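PDB 6FUV: solute Binding Protein, BlMnBP1 in complex with mannotriose from Bifidobacterium, which binds beta-linked manno-oligosaccharides such as mannotriose and probably hands them to an ABC transporter for uptake into the bacterial cell. Local coordinates for residues S70-L75 against P88-S93; D283-P288 against Y354-D359; Y175-E180 against S245-E250. All coordinates share one frame; numbering follows the deposited sequence.

Interaction 1 (S70-L75 against P88-S93); sequences SALTRL and PAVDRS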
loop_
_atom_site.group_PDB
_atom_site.type_symbol
_atom_site.label_atom_id
_atom_site.label_comp_id
_atom_site.label_asym_id
_atom_site.label_seq_id
_atom_site.Cartn_x
_atom_site.Cartn_y
_atom_site.Cartn_z
ATOM N N SER A 70 -0.481 14.057 7.855
ATOM C CA SER A 70 -1.645 14.794 8.341
ATOM C C SER A 70 -2.415 13.943 9.327
ATOM O O SER A 70 -2.906 14.451 10.334
ATOM C CB SER A 70 -2.579 15.220 7.195
ATOM O OG SER A 70 -1.883 15.940 6.217
ATOM N N ALA A 71 -2.554 12.637 9.035
ATOM C CA ALA A 71 -3.348 11.749 9.897
ATOM C C ALA A 71 -2.702 11.623 11.261
ATOM O O ALA A 71 -3.396 11.642 12.283
ATOM C CB ALA A 71 -3.535 10.330 9.284
ATOM N N LEU A 72 -1.374 11.490 11.286
ATOM C CA LEU A 72 -0.642 11.459 12.546
ATOM C C LEU A 72 -0.894 12.742 13.329
ATOM O O LEU A 72 -1.232 12.715 14.507
ATOM C CB LEU A 72 0.847 11.230 12.271
ATOM C CG LEU A 72 1.217 9.824 11.851
ATOM C CD1 LEU A 72 2.701 9.691 11.476
ATOM C CD2 LEU A 72 0.935 8.786 12.956
ATOM N N THR A 73 -0.840 13.881 12.657
ATOM C CA THR A 73 -1.128 15.141 13.321
ATOM C C THR A 73 -2.561 15.155 13.823
ATOM O O THR A 73 -2.828 15.626 14.926
ATOM C CB THR A 73 -0.866 16.290 12.348
ATOM O OG1 THR A 73 0.501 16.299 11.985
ATOM C CG2 THR A 73 -1.191 17.629 12.946
ATOM N N ARG A 74 -3.495 14.618 13.043
ATOM C CA ARG A 74 -4.895 14.609 13.461
ATOM C C ARG A 74 -5.098 13.760 14.711
ATOM O O ARG A 74 -5.916 14.091 15.565
ATOM C CB ARG A 74 -5.765 14.097 12.304
ATOM C CG ARG A 74 -7.219 14.203 12.535
ATOM C CD ARG A 74 -7.663 15.627 12.392
ATOM N NE ARG A 74 -7.910 15.923 10.999
ATOM C CZ ARG A 74 -9.103 15.933 10.440
ATOM N NH1 ARG A 74 -10.170 15.704 11.167
ATOM N NH2 ARG A 74 -9.224 16.224 9.165
ATOM N N LEU A 75 -4.343 12.679 14.845
ATOM C CA LEU A 75 -4.460 11.825 16.027
ATOM C C LEU A 75 -3.866 12.525 17.250
ATOM O O LEU A 75 -4.382 12.406 18.363
ATOM C CB LEU A 75 -3.750 10.491 15.782
ATOM C CG LEU A 75 -4.283 9.546 14.730
ATOM C CD1 LEU A 75 -3.295 8.369 14.582
ATOM C CD2 LEU A 75 -5.655 9.025 15.031
ATOM N N PRO A 88 -2.935 5.598 10.083
ATOM C CA PRO A 88 -1.578 5.908 9.614
ATOM C C PRO A 88 -0.528 5.048 10.280
ATOM O O PRO A 88 -0.874 4.008 10.809
ATOM C CB PRO A 88 -1.458 7.402 9.950
ATOM C CG PRO A 88 -2.314 7.578 11.212
ATOM C CD PRO A 88 -3.441 6.586 11.054
ATOM N N ALA A 89 0.742 5.431 10.251
ATOM C CA ALA A 89 1.807 4.590 10.790
ATOM C C ALA A 89 1.797 4.688 12.318
ATOM O O ALA A 89 2.670 5.255 12.966
ATOM C CB ALA A 89 3.156 4.975 10.196
ATOM N N VAL A 90 0.798 4.079 12.894
ATOM C CA VAL A 90 0.687 3.827 14.325
ATOM C C VAL A 90 1.101 2.387 14.620
ATOM O O VAL A 90 0.716 1.459 13.909
ATOM C CB VAL A 90 -0.754 4.114 14.796
ATOM C CG1 VAL A 90 -1.059 3.354 16.035
ATOM C CG2 VAL A 90 -0.941 5.630 14.977
ATOM N N ASP A 91 1.912 2.199 15.654
ATOM C CA ASP A 91 2.296 0.843 16.033
ATOM C C ASP A 91 1.088 0.050 16.513
ATOM O O ASP A 91 0.164 0.604 17.089
ATOM C CB ASP A 91 3.337 0.876 17.140
ATOM C CG ASP A 91 4.704 1.125 16.617
ATOM O OD1 ASP A 91 4.947 0.699 15.470
ATOM O OD2 ASP A 91 5.510 1.745 17.341
ATOM N N ARG A 92 1.161 -1.276 16.363
ATOM C CA ARG A 92 0.064 -2.153 16.768
ATOM C C ARG A 92 -0.261 -1.962 18.238
ATOM O O ARG A 92 -1.428 -1.854 18.631
ATOM C CB ARG A 92 0.446 -3.605 16.477
ATOM C CG ARG A 92 0.508 -3.978 14.999
ATOM C CD ARG A 92 1.030 -5.383 14.821
ATOM N NE ARG A 92 0.083 -6.407 15.259
ATOM C CZ ARG A 92 -0.687 -7.130 14.429
ATOM N NH1 ARG A 92 -0.626 -6.947 13.104
ATOM N NH2 ARG A 92 -1.512 -8.069 14.914
ATOM N N SER A 93 0.763 -1.914 19.071
ATOM C CA SER A 93 0.550 -1.797 20.509
ATOM C C SER A 93 -0.089 -0.488 20.967
ATOM O O SER A 93 -0.402 -0.298 22.150
ATOM C CB SER A 93 1.886 -1.964 21.224
ATOM O OG SER A 93 2.808 -0.962 20.818
#

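Interaction 2 (D283-P288 against Y354-D359); sequences DVQYMP and YEHFKD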
loop_
_atom_site.group_PDB
_atom_site.type_symbol
_atom_site.label_atom_id
_atom_site.label_comp_id
_atom_site.label_asym_id
_atom_site.label_seq_id
_atom_site.Cartn_x
_atom_site.Cartn_y
_atom_site.Cartn_z
ATOM N N ASP A 283 -3.709 0.739 -22.720
ATOM C CA ASP A 283 -2.248 0.665 -22.733
ATOM C C ASP A 283 -1.637 0.615 -21.329
ATOM O O ASP A 283 -0.482 0.218 -21.188
ATOM C CB ASP A 283 -1.639 1.852 -23.482
ATOM C CG ASP A 283 -2.227 2.048 -24.897
ATOM O OD1 ASP A 283 -2.682 1.071 -25.506
ATOM O OD2 ASP A 283 -2.138 3.155 -25.420
ATOM N N VAL A 284 -2.378 0.988 -20.295
ATOM C CA VAL A 284 -1.871 1.000 -18.930
ATOM C C VAL A 284 -2.151 -0.358 -18.304
ATOM O O VAL A 284 -3.302 -0.741 -18.091
ATOM C CB VAL A 284 -2.505 2.133 -18.110
ATOM C CG1 VAL A 284 -1.872 2.140 -16.753
ATOM C CG2 VAL A 284 -2.399 3.444 -18.840
ATOM N N GLN A 285 -1.095 -1.080 -17.983
ATOM C CA GLN A 285 -1.146 -2.451 -17.521
ATOM C C GLN A 285 -0.391 -2.566 -16.209
ATOM O O GLN A 285 0.232 -1.631 -15.726
ATOM C CB GLN A 285 -0.535 -3.400 -18.555
ATOM C CG GLN A 285 -1.266 -3.407 -19.866
ATOM C CD GLN A 285 -2.567 -4.129 -19.791
ATOM O OE1 GLN A 285 -2.672 -5.148 -19.145
ATOM N NE2 GLN A 285 -3.585 -3.581 -20.441
ATOM N N TYR A 286 -0.417 -3.762 -15.654
ATOM C CA TYR A 286 0.160 -4.024 -14.343
ATOM C C TYR A 286 0.921 -5.329 -14.400
ATOM O O TYR A 286 0.344 -6.341 -14.738
ATOM C CB TYR A 286 -0.964 -4.080 -13.311
ATOM C CG TYR A 286 -0.521 -4.266 -11.878
ATOM C CD1 TYR A 286 0.379 -3.419 -11.299
ATOM C CD2 TYR A 286 -1.024 -5.297 -11.119
ATOM C CE1 TYR A 286 0.756 -3.585 -9.990
ATOM C CE2 TYR A 286 -0.646 -5.499 -9.840
ATOM C CZ TYR A 286 0.232 -4.632 -9.259
ATOM O OH TYR A 286 0.623 -4.854 -7.971
ATOM N N MET A 287 2.200 -5.286 -14.075
ATOM C CA MET A 287 3.039 -6.465 -14.053
ATOM C C MET A 287 3.610 -6.765 -12.672
ATOM O O MET A 287 3.796 -5.869 -11.836
ATOM C CB MET A 287 4.207 -6.347 -15.042
ATOM C CG MET A 287 4.993 -5.144 -14.977
ATOM S SD MET A 287 6.486 -5.215 -16.019
ATOM C CE MET A 287 7.482 -6.088 -14.899
ATOM N N PRO A 288 3.935 -8.034 -12.441
ATOM C CA PRO A 288 4.637 -8.395 -11.206
ATOM C C PRO A 288 5.977 -7.687 -11.148
ATOM O O PRO A 288 6.591 -7.396 -12.168
ATOM C CB PRO A 288 4.805 -9.906 -11.324
ATOM C CG PRO A 288 3.615 -10.291 -12.160
ATOM C CD PRO A 288 3.518 -9.226 -13.188
ATOM N N TYR A 354 -5.378 -7.972 -12.426
ATOM C CA TYR A 354 -4.397 -9.026 -12.194
ATOM C C TYR A 354 -4.266 -9.978 -13.378
ATOM O O TYR A 354 -3.938 -11.140 -13.214
ATOM C CB TYR A 354 -4.765 -9.804 -10.926
ATOM C CG TYR A 354 -4.434 -9.061 -9.674
ATOM C CD1 TYR A 354 -5.312 -8.138 -9.149
ATOM C CD2 TYR A 354 -3.206 -9.258 -9.019
ATOM C CE1 TYR A 354 -4.972 -7.408 -8.019
ATOM C CE2 TYR A 354 -2.913 -8.574 -7.878
ATOM C CZ TYR A 354 -3.793 -7.631 -7.389
ATOM O OH TYR A 354 -3.428 -6.875 -6.241
ATOM N N GLU A 355 -4.494 -9.519 -14.581
ATOM C CA GLU A 355 -4.509 -10.470 -15.694
ATOM C C GLU A 355 -3.115 -10.917 -16.134
ATOM O O GLU A 355 -2.999 -11.885 -16.888
ATOM C CB GLU A 355 -5.255 -9.882 -16.891
ATOM C CG GLU A 355 -4.427 -9.085 -17.850
ATOM C CD GLU A 355 -5.295 -8.499 -18.992
ATOM O OE1 GLU A 355 -6.446 -8.983 -19.162
ATOM O OE2 GLU A 355 -4.819 -7.570 -19.703
ATOM N N HIS A 356 -2.051 -10.286 -15.649
ATOM C CA HIS A 356 -0.700 -10.793 -15.858
ATOM C C HIS A 356 -0.160 -11.550 -14.650
ATOM O O HIS A 356 1.031 -11.793 -14.569
ATOM C CB HIS A 356 0.228 -9.642 -16.204
ATOM C CG HIS A 356 -0.181 -8.896 -17.415
ATOM N ND1 HIS A 356 -0.225 -9.477 -18.655
ATOM C CD2 HIS A 356 -0.555 -7.614 -17.579
ATOM C CE1 HIS A 356 -0.616 -8.584 -19.543
ATOM N NE2 HIS A 356 -0.804 -7.440 -18.917
ATOM N N PHE A 357 -1.008 -11.918 -13.709
ATOM C CA PHE A 357 -0.614 -12.553 -12.459
ATOM C C PHE A 357 -1.047 -14.014 -12.398
ATOM O O PHE A 357 -1.018 -14.611 -11.322
ATOM C CB PHE A 357 -1.217 -11.769 -11.269
ATOM C CG PHE A 357 -0.416 -10.572 -10.860
ATOM C CD1 PHE A 357 -0.244 -9.521 -11.715
ATOM C CD2 PHE A 357 0.198 -10.520 -9.633
ATOM C CE1 PHE A 357 0.535 -8.436 -11.354
ATOM C CE2 PHE A 357 0.976 -9.433 -9.264
ATOM C CZ PHE A 357 1.130 -8.387 -10.110
ATOM N N LYS A 358 -1.460 -14.601 -13.513
ATOM C CA LYS A 358 -2.040 -15.935 -13.453
ATOM C C LYS A 358 -1.074 -16.958 -12.878
ATOM O O LYS A 358 -1.506 -17.888 -12.199
ATOM C CB LYS A 358 -2.477 -16.343 -14.845
ATOM C CG LYS A 358 -3.570 -15.468 -15.441
ATOM C CD LYS A 358 -3.800 -15.793 -16.942
ATOM C CE LYS A 358 -5.095 -15.167 -17.455
ATOM N NZ LYS A 358 -5.098 -13.669 -17.359
ATOM N N ASP A 359 0.223 -16.781 -13.096
ATOM C CA ASP A 359 1.233 -17.660 -12.534
ATOM C C ASP A 359 1.831 -17.176 -11.217
ATOM O O ASP A 359 2.776 -17.798 -10.741
ATOM C CB ASP A 359 2.400 -17.808 -13.516
ATOM C CG ASP A 359 2.024 -18.544 -14.778
ATOM O OD1 ASP A 359 1.088 -19.346 -14.708
ATOM O OD2 ASP A 359 2.664 -18.313 -15.830
HETATM O O HOH W 1 -1.951 -7.650 -14.266
#

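Interaction 3 (Y175-E180 against S245-E250); sequences YTNFAE and STTDWE. With BMA (beta-D-mannopyranose), chain B.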
loop_
_atom_site.group_PDB
_atom_site.type_symbol
_atom_site.label_atom_id
_atom_site.label_comp_id
_atom_site.label_asym_id
_atom_site.label_seq_id
_atom_site.Cartn_x
_atom_site.Cartn_y
_atom_site.Cartn_z
ATOM N N TYR A 175 9.815 6.488 -13.930
ATOM C CA TYR A 175 9.569 7.739 -13.225
ATOM C C TYR A 175 9.590 7.459 -11.725
ATOM O O TYR A 175 8.884 6.577 -11.245
ATOM C CB TYR A 175 8.220 8.324 -13.689
ATOM C CG TYR A 175 7.980 9.782 -13.357
ATOM C CD1 TYR A 175 8.555 10.792 -14.124
ATOM C CD2 TYR A 175 7.146 10.156 -12.324
ATOM C CE1 TYR A 175 8.353 12.164 -13.803
ATOM C CE2 TYR A 175 6.941 11.486 -12.018
ATOM C CZ TYR A 175 7.532 12.480 -12.752
ATOM O OH TYR A 175 7.274 13.783 -12.429
ATOM N N THR A 176 10.417 8.186 -10.996
ATOM C CA THR A 176 10.629 7.857 -9.592
ATOM C C THR A 176 9.562 8.436 -8.667
ATOM O O THR A 176 9.319 7.895 -7.593
ATOM C CB THR A 176 11.981 8.386 -9.125
ATOM O OG1 THR A 176 11.953 9.831 -9.150
ATOM C CG2 THR A 176 13.138 7.897 -9.934
ATOM N N ASN A 177 8.938 9.532 -9.040
ATOM C CA ASN A 177 8.150 10.325 -8.102
ATOM C C ASN A 177 8.896 10.564 -6.783
ATOM O O ASN A 177 8.325 10.624 -5.688
ATOM C CB ASN A 177 6.800 9.688 -7.854
ATOM C CG ASN A 177 5.819 10.006 -8.934
ATOM O OD1 ASN A 177 5.360 11.140 -9.064
ATOM N ND2 ASN A 177 5.487 8.990 -9.729
ATOM N N PHE A 178 10.199 10.729 -6.890
ATOM C CA PHE A 178 11.035 11.151 -5.783
ATOM C C PHE A 178 10.393 12.183 -4.873
ATOM O O PHE A 178 10.539 12.060 -3.660
ATOM C CB PHE A 178 12.363 11.665 -6.383
ATOM C CG PHE A 178 13.280 12.355 -5.428
ATOM C CD1 PHE A 178 13.136 13.731 -5.177
ATOM C CD2 PHE A 178 14.344 11.687 -4.860
ATOM C CE1 PHE A 178 14.001 14.376 -4.312
ATOM C CE2 PHE A 178 15.219 12.371 -3.965
ATOM C CZ PHE A 178 15.028 13.688 -3.709
ATOM N N ALA A 179 9.719 13.198 -5.429
ATOM C CA ALA A 179 9.198 14.279 -4.599
ATOM C C ALA A 179 8.034 13.852 -3.718
ATOM O O ALA A 179 7.669 14.594 -2.815
ATOM C CB ALA A 179 8.747 15.449 -5.458
ATOM N N GLU A 180 7.465 12.678 -3.923
ATOM C CA GLU A 180 6.437 12.156 -3.032
ATOM C C GLU A 180 7.109 11.145 -2.120
ATOM O O GLU A 180 7.564 10.101 -2.571
ATOM C CB GLU A 180 5.285 11.533 -3.815
ATOM C CG GLU A 180 4.532 12.494 -4.657
ATOM C CD GLU A 180 3.633 13.441 -3.875
ATOM O OE1 GLU A 180 3.221 13.089 -2.778
ATOM O OE2 GLU A 180 3.328 14.555 -4.376
ATOM N N SER A 245 14.159 16.059 -8.483
ATOM C CA SER A 245 13.633 16.972 -7.480
ATOM C C SER A 245 12.343 17.635 -7.908
ATOM O O SER A 245 11.641 18.185 -7.061
ATOM C CB SER A 245 14.655 18.064 -7.129
ATOM O OG SER A 245 14.846 18.980 -8.201
ATOM N N THR A 246 11.969 17.537 -9.172
ATOM C CA THR A 246 10.776 18.205 -9.649
ATOM C C THR A 246 9.711 17.240 -10.149
ATOM O O THR A 246 8.897 17.611 -10.982
ATOM C CB THR A 246 11.160 19.189 -10.750
ATOM O OG1 THR A 246 11.762 18.476 -11.834
ATOM C CG2 THR A 246 12.167 20.235 -10.230
ATOM N N THR A 247 9.686 16.016 -9.646
ATOM C CA THR A 247 8.661 15.077 -10.071
ATOM C C THR A 247 7.310 15.533 -9.561
ATOM O O THR A 247 7.207 16.122 -8.503
ATOM C CB THR A 247 8.952 13.672 -9.568
ATOM O OG1 THR A 247 8.879 13.623 -8.135
ATOM C CG2 THR A 247 10.294 13.223 -10.084
ATOM N N ASP A 248 6.264 15.247 -10.323
ATOM C CA ASP A 248 4.898 15.558 -9.924
ATOM C C ASP A 248 3.981 14.352 -10.088
ATOM O O ASP A 248 3.809 13.847 -11.195
ATOM C CB ASP A 248 4.372 16.720 -10.750
ATOM C CG ASP A 248 3.025 17.169 -10.306
ATOM O OD1 ASP A 248 2.901 17.711 -9.179
ATOM O OD2 ASP A 248 2.084 16.961 -11.093
ATOM N N TRP A 249 3.289 14.007 -9.009
ATOM C CA TRP A 249 2.462 12.813 -8.961
ATOM C C TRP A 249 1.248 12.918 -9.857
ATOM O O TRP A 249 1.008 12.028 -10.666
ATOM C CB TRP A 249 2.016 12.569 -7.527
ATOM C CG TRP A 249 0.905 11.607 -7.349
ATOM C CD1 TRP A 249 -0.283 11.883 -6.818
ATOM C CD2 TRP A 249 0.854 10.223 -7.755
ATOM N NE1 TRP A 249 -1.072 10.787 -6.828
ATOM C CE2 TRP A 249 -0.400 9.749 -7.413
ATOM C CE3 TRP A 249 1.754 9.352 -8.369
ATOM C CZ2 TRP A 249 -0.786 8.419 -7.649
ATOM C CZ3 TRP A 249 1.404 8.069 -8.561
ATOM C CH2 TRP A 249 0.135 7.605 -8.226
ATOM N N GLU A 250 0.427 13.955 -9.676
ATOM C CA GLU A 250 -0.837 13.992 -10.414
ATOM C C GLU A 250 -0.607 14.001 -11.926
ATOM O O GLU A 250 -1.347 13.358 -12.688
ATOM C CB GLU A 250 -1.665 15.204 -10.035
ATOM C CG GLU A 250 -2.160 15.261 -8.605
ATOM C CD GLU A 250 -3.069 14.108 -8.225
ATOM O OE1 GLU A 250 -3.653 13.473 -9.109
ATOM O OE2 GLU A 250 -3.226 13.904 -7.011
HETATM C C1 BMA B . -4.448 11.229 -4.944
HETATM C C2 BMA B . -4.507 9.744 -5.307
HETATM C C3 BMA B . -4.126 8.922 -4.055
HETATM C C4 BMA B . -2.726 9.366 -3.577
HETATM C C5 BMA B . -2.678 10.888 -3.389
HETATM C C6 BMA B . -1.263 11.414 -3.013
HETATM O O1 BMA B . -4.765 11.928 -6.074
HETATM O O2 BMA B . -3.540 9.425 -6.319
HETATM O O3 BMA B . -4.245 7.542 -4.329
HETATM O O4 BMA B . -2.356 8.821 -2.304
HETATM O O5 BMA B . -3.134 11.554 -4.591
HETATM O O6 BMA B . -1.355 12.775 -2.612
HETATM O O HOH W 2 5.285 14.563 -14.184
HETATM O O HOH W 3 6.564 13.047 -7.395
HETATM O O HOH W 4 4.449 15.214 -6.514
#

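Interaction 1 (S70-L75 against P88-S93)
In the beta-alpha-beta crossover that runs from strand 57-63 through helix 67-77 to strand 84-86, the helix turns Ala71, Leu72 and Leu75 onto Pro88, just past the end of the second strand. The side chains that meet are apolar, and no hydrogen bond crosses between the segments. Pro88 is the pivot: its CG sits 3.6 Å from Ala71 CB and equally close, at 3.6 Å, to Leu75 CD1, so the ring bridges one helical turn from residue i to i+4. Leu75 and the proline reach toward each other, whereas Leu72 slides past the ring in the opposite direction and meets it with CD2, 3.9 Å from Pro88 CG. Ala89 then forms the centre of an inverse gamma turn, closed by the bond from Val90 N to Pro88 O (2.7 Å), and this tight bend leaves Val90 beside the helix. Its CG1 lies anti to the backbone N (chi1 156°), leaving CG2 as the methyl that meets Leu75 CD1 at 3.6 Å and, more loosely, Leu72 CD2. Pro88, Ala89 and Val90 also belong to the pocket of a bound polyethylene glycol, probably from the crystallisation liquor. On the sheet side, Ala71 and Leu75 touch Met85 of strand 84-86, Leu75 touches Trp82, and Arg74 makes a cation-pi contact with Phe27 of strand 22-28.

Interaction 2 (D283-P288 against Y354-D359)
The carbonyl oxygen of Tyr286 accepts from a water at 2.7 Å, and that water in turn accepts from His356 N at 3.0 Å, linking the two segments. The CD2 edge of the imidazole also comes close, 3.2 Å from Tyr286 O. One residue back, His356 NE2 donates to Gln285 OE1 (3.0 Å). That bond is bent, 137° at the hydrogen, and the amide stands steeply against the ring; the other end of the amide, NE2, is held by the backbone O of Asp282. Glu355 folds its CG over one face of the imidazole, and its nearby carboxylate would probably favour the protonated ring.

Strand 284-288 is an outermost strand of a four-stranded sheet and pairs with strand 135-139. The type I turn from Tyr354 to Phe357 packs beside it, so the contact ties the loop that leads into strand 361-364 of the larger sheet to the edge of the smaller one. Three aromatic rings cluster here. Tyr286, its ring swung away from the backbone N (chi1 -177°), aims an edge at the face of Tyr354, the planes 86° apart and the centroids 5.9 Å. Against Phe357 it lies nearly parallel but slid aside, Tyr286 CE2 coming to 3.4 Å from Phe357 CZ. Pro288 CG sits over one face of the Phe357 ring in a CH-pi contact, 3.8 Å from the centroid, and Tyr354 CD2 covers the opposite face. Both tyrosine hydroxyls are hydrogen-bonded to Thr133 OG1.

Interaction 3 (Y175-E180 against S245-E250)
Two direct hydrogen bonds join the loop 175-180 to the approach of helix 249-257, each running from a backbone N-H to a side-chain hydroxyl. Asp248 N donates to Tyr175 OH at 2.8 Å and 157°, near the plane of the phenol ring. In the other direction across the contact, Ala179 N donates to Thr247 OG1 at 2.9 Å and 162°. Thr247 offers that oxygen because OG1 stands between its own backbone N and carbonyl carbon (chi1 65°). The loop is shaped for this by an ST turn, in which Phe178 N donates to Thr176 OG1, an oxygen also hydrogen-bonded to Glu241, followed by a type I turn from Asn177 to Glu180. A phenylalanine in place of Tyr175 would probably leave the amide of Asp248 without its acceptor and the N-cap residue of the helix less firmly placed.

Water adds to these. One molecule bonded to Tyr175 OH donates weakly to Asp248 O, and another accepts from Trp249 N (3.0 Å).

Among the van der Waals contacts, Glu180 CG lies 3.8 Å from Trp249 CB and Phe178 CD1 rests 4.0 Å from Ser245 CA. The polar ND2 of Asn177 approaches the edge of the indole, and Trp182 meets the Trp249 ring edge-to-face.

Sugar contacts come from the helix start. Trp249 NE1 forks its single N-H between mannose O2 (2.9 Å) and the ring oxygen O5 (3.1 Å), both bent, and Glu250 OE2 accepts from mannose O1. Gln273 and Lys253 also bond this sugar. The chemistry is consistent with a second-shell role for the loop, which probably steadies Asp248 and, next to it, the mannose-binding Trp249.

How the interactions relate
Along the chain interaction 1 comes first, closing before interaction 3 opens, and interaction 3 closes before interaction 2 opens. None touches another. Interactions 1 and 2 have centres about 33 Å apart on opposite sides of the chain's centre, while the centre of interaction 3 lies about 24 Å from those of the other two. Interaction 1 packs helix 67-77 and the loop after strand 84-86, next to the larger mixed sheet. Interaction 2 includes strand 284-288 and interaction 3 follows strand 172-174, the two outermost strands of the four-stranded sheet; residues of both touch helix 270-275. This is consistent with the oligosaccharide being held between two lobes; of the three, interaction 3 contributes the direct sugar contacts.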